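Local coordinates for metallo-beta-lactamase domain-containing protein 1 (Thermotoga maritima, PDB 1ZTC) that probably acts as a metal-dependent hydrolase of the metallo-beta-lactamase superfamily, perhaps an endoribonuclease that cuts RNA at a two-metal centre, at residues K107-F112 / A153-S158. Residues are numbered along the deposited sequence; the frame is centred on the assembly and turned at random.
Sequences KNYLSF and AREHLS. With PO4 (phosphate ion), chain G.
Lys-107 and Arg-154 run antiparallel to one another and converge on one phosphate ion. The guanidinium of Arg-154 lies with one face under the lysine chain, CG of Lys-107 standing 3.5 Å above the middle of its plane, while the phosphate sits at its edge, near the same plane. There NE of Arg-154 gives a nearly straight bond to phosphate O3 (168°) and NH2 donates to O1. The backbone N of Arg-154, in the type I turn Ala-153 to His-156, donates a nearly straight hydrogen bond to O3 (2.8 Å), and NZ of Lys-107 completes a three-donor grip on that oxygen at 2.6 Å. Arg-154 reaches back to the ion through a bend at chi3 (75°), and its NH1 is held by Thr-106. Glu-155 lies roughly perpendicular to the lysine chain: folded at chi2, it brings OE1 to 3.1 Å from NZ of Lys-107 in a salt bridge. Its other oxygen, OE2, accepts from the backbone N of Val-82 and from a water 2.7 Å away, which in turn accepts from NZ of Lys-107 and OH of Tyr-109. The turn leads from nickel ligand His-152 into strand 157-163, and the side chain of Ala-153 is about 6 Å from a nickel ion. Two lysines, Lys-107 and Lys-187 of the second subunit, and an arginine gather round the phosphate near the nickel site. The ion, probably from the crystallisation liquor, suggests an anion-binding pocket, consistent with a site for a phosphate of the predicted RNA substrate; the carboxylate of Glu-155 would partly offset the positive charge of Lys-107 and steady it.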
loop_
_atom_site.group_PDB
_atom_site.type_symbol
_atom_site.label_atom_id
_atom_site.label_comp_id
_atom_site.label_asym_id
_atom_site.label_seq_id
_atom_site.Cartn_x
_atom_site.Cartn_y
_atom_site.Cartn_z
ATOM N N LYS A 107 -15.078 26.606 4.398
ATOM C CA LYS A 107 -14.014 26.156 3.513
ATOM C C LYS A 107 -14.488 26.059 2.065
ATOM O O LYS A 107 -15.602 25.647 1.789
ATOM C CB LYS A 107 -13.481 24.783 3.934
ATOM C CG LYS A 107 -12.616 24.808 5.125
ATOM C CD LYS A 107 -11.655 23.604 5.153
ATOM C CE LYS A 107 -11.447 23.163 6.587
ATOM N NZ LYS A 107 -10.224 22.358 6.821
ATOM N N ASN A 108 -13.618 26.464 1.160
ATOM C CA ASN A 108 -13.859 26.372 -0.260
ATOM C C ASN A 108 -13.214 25.080 -0.752
ATOM O O ASN A 108 -12.017 25.046 -1.038
ATOM C CB ASN A 108 -13.235 27.609 -0.900
ATOM C CG ASN A 108 -13.443 27.675 -2.391
ATOM O OD1 ASN A 108 -13.949 26.748 -3.004
ATOM N ND2 ASN A 108 -13.043 28.767 -2.972
ATOM N N TYR A 109 -14.020 24.028 -0.838
ATOM C CA TYR A 109 -13.532 22.713 -1.251
ATOM C C TYR A 109 -13.147 22.667 -2.726
ATOM O O TYR A 109 -12.277 21.913 -3.110
ATOM C CB TYR A 109 -14.549 21.634 -0.896
ATOM C CG TYR A 109 -14.600 21.489 0.595
ATOM C CD1 TYR A 109 -13.636 20.756 1.256
ATOM C CD2 TYR A 109 -15.559 22.162 1.355
ATOM C CE1 TYR A 109 -13.639 20.643 2.642
ATOM C CE2 TYR A 109 -15.571 22.059 2.751
ATOM C CZ TYR A 109 -14.594 21.303 3.379
ATOM O OH TYR A 109 -14.555 21.196 4.740
ATOM N N LEU A 110 -13.788 23.484 -3.547
ATOM C CA LEU A 110 -13.419 23.601 -4.963
ATOM C C LEU A 110 -12.016 24.116 -5.185
ATOM O O LEU A 110 -11.434 23.942 -6.256
ATOM C CB LEU A 110 -14.316 24.619 -5.696
ATOM C CG LEU A 110 -15.709 24.150 -6.030
ATOM C CD1 LEU A 110 -16.375 25.209 -6.884
ATOM C CD2 LEU A 110 -15.660 22.791 -6.744
ATOM N N SER A 111 -11.484 24.792 -4.185
ATOM C CA SER A 111 -10.116 25.279 -4.276
ATOM C C SER A 111 -9.066 24.207 -3.901
ATOM O O SER A 111 -7.886 24.480 -3.985
ATOM C CB SER A 111 -9.913 26.564 -3.441
ATOM O OG SER A 111 -9.637 26.288 -2.067
ATOM N N PHE A 112 -9.488 23.008 -3.510
ATOM C CA PHE A 112 -8.552 21.890 -3.232
ATOM C C PHE A 112 -7.876 21.290 -4.483
ATOM O O PHE A 112 -7.113 20.343 -4.385
ATOM C CB PHE A 112 -9.274 20.766 -2.512
ATOM C CG PHE A 112 -9.483 21.008 -1.063
ATOM C CD1 PHE A 112 -9.440 22.306 -0.527
ATOM C CD2 PHE A 112 -9.747 19.925 -0.220
ATOM C CE1 PHE A 112 -9.650 22.514 0.825
ATOM C CE2 PHE A 112 -9.953 20.112 1.133
ATOM C CZ PHE A 112 -9.906 21.411 1.668
ATOM N N ALA A 153 -7.697 20.520 11.701
ATOM C CA ALA A 153 -8.554 21.237 10.739
ATOM C C ALA A 153 -9.547 22.049 11.551
ATOM O O ALA A 153 -9.875 21.663 12.689
ATOM C CB ALA A 153 -9.261 20.242 9.831
ATOM N N ARG A 154 -9.996 23.180 11.015
ATOM C CA ARG A 154 -10.843 24.097 11.782
ATOM C C ARG A 154 -12.142 23.439 12.255
ATOM O O ARG A 154 -12.699 23.814 13.286
ATOM C CB ARG A 154 -11.189 25.339 10.959
ATOM C CG ARG A 154 -12.156 25.057 9.770
ATOM C CD ARG A 154 -12.277 26.222 8.796
ATOM N NE ARG A 154 -11.089 26.342 7.952
ATOM C CZ ARG A 154 -10.909 27.277 7.028
ATOM N NH1 ARG A 154 -11.832 28.210 6.822
ATOM N NH2 ARG A 154 -9.785 27.282 6.313
ATOM N N GLU A 155 -12.637 22.465 11.496
ATOM C CA GLU A 155 -13.923 21.816 11.819
ATOM C C GLU A 155 -13.783 20.541 12.655
ATOM O O GLU A 155 -14.753 19.803 12.868
ATOM C CB GLU A 155 -14.694 21.513 10.535
ATOM C CG GLU A 155 -14.283 20.259 9.743
ATOM C CD GLU A 155 -13.045 20.450 8.867
ATOM O OE1 GLU A 155 -12.414 21.545 8.902
ATOM O OE2 GLU A 155 -12.735 19.502 8.112
ATOM N N HIS A 156 -12.574 20.282 13.136
ATOM C CA HIS A 156 -12.263 18.995 13.694
ATOM C C HIS A 156 -12.943 18.764 15.048
ATOM O O HIS A 156 -12.907 19.616 15.960
ATOM C CB HIS A 156 -10.745 18.791 13.803
ATOM C CG HIS A 156 -10.372 17.381 14.150
ATOM N ND1 HIS A 156 -10.429 16.892 15.443
ATOM C CD2 HIS A 156 -9.997 16.337 13.362
ATOM C CE1 HIS A 156 -10.090 15.611 15.431
ATOM N NE2 HIS A 156 -9.828 15.251 14.180
ATOM N N LEU A 157 -13.508 17.571 15.179
ATOM C CA LEU A 157 -14.206 17.126 16.378
ATOM C C LEU A 157 -13.645 15.820 16.893
ATOM O O LEU A 157 -13.214 14.953 16.109
ATOM C CB LEU A 157 -15.685 16.874 16.068
ATOM C CG LEU A 157 -16.535 18.046 15.573
ATOM C CD1 LEU A 157 -17.893 17.506 15.136
ATOM C CD2 LEU A 157 -16.684 19.144 16.603
ATOM N N SER A 158 -13.695 15.677 18.222
ATOM C CA SER A 158 -13.447 14.413 18.900
ATOM C C SER A 158 -14.732 14.044 19.665
ATOM O O SER A 158 -15.529 14.921 20.047
ATOM C CB SER A 158 -12.215 14.501 19.826
ATOM O OG SER A 158 -11.050 14.953 19.127
HETATM P P PO4 G . -7.747 24.467 8.094
HETATM O O1 PO4 G . -7.760 25.952 7.891
HETATM O O2 PO4 G . -7.527 23.774 6.792
HETATM O O3 PO4 G . -9.107 23.996 8.534
HETATM O O4 PO4 G . -6.697 24.141 9.125
HETATM O O HOH W 1 -11.911 20.098 5.568
#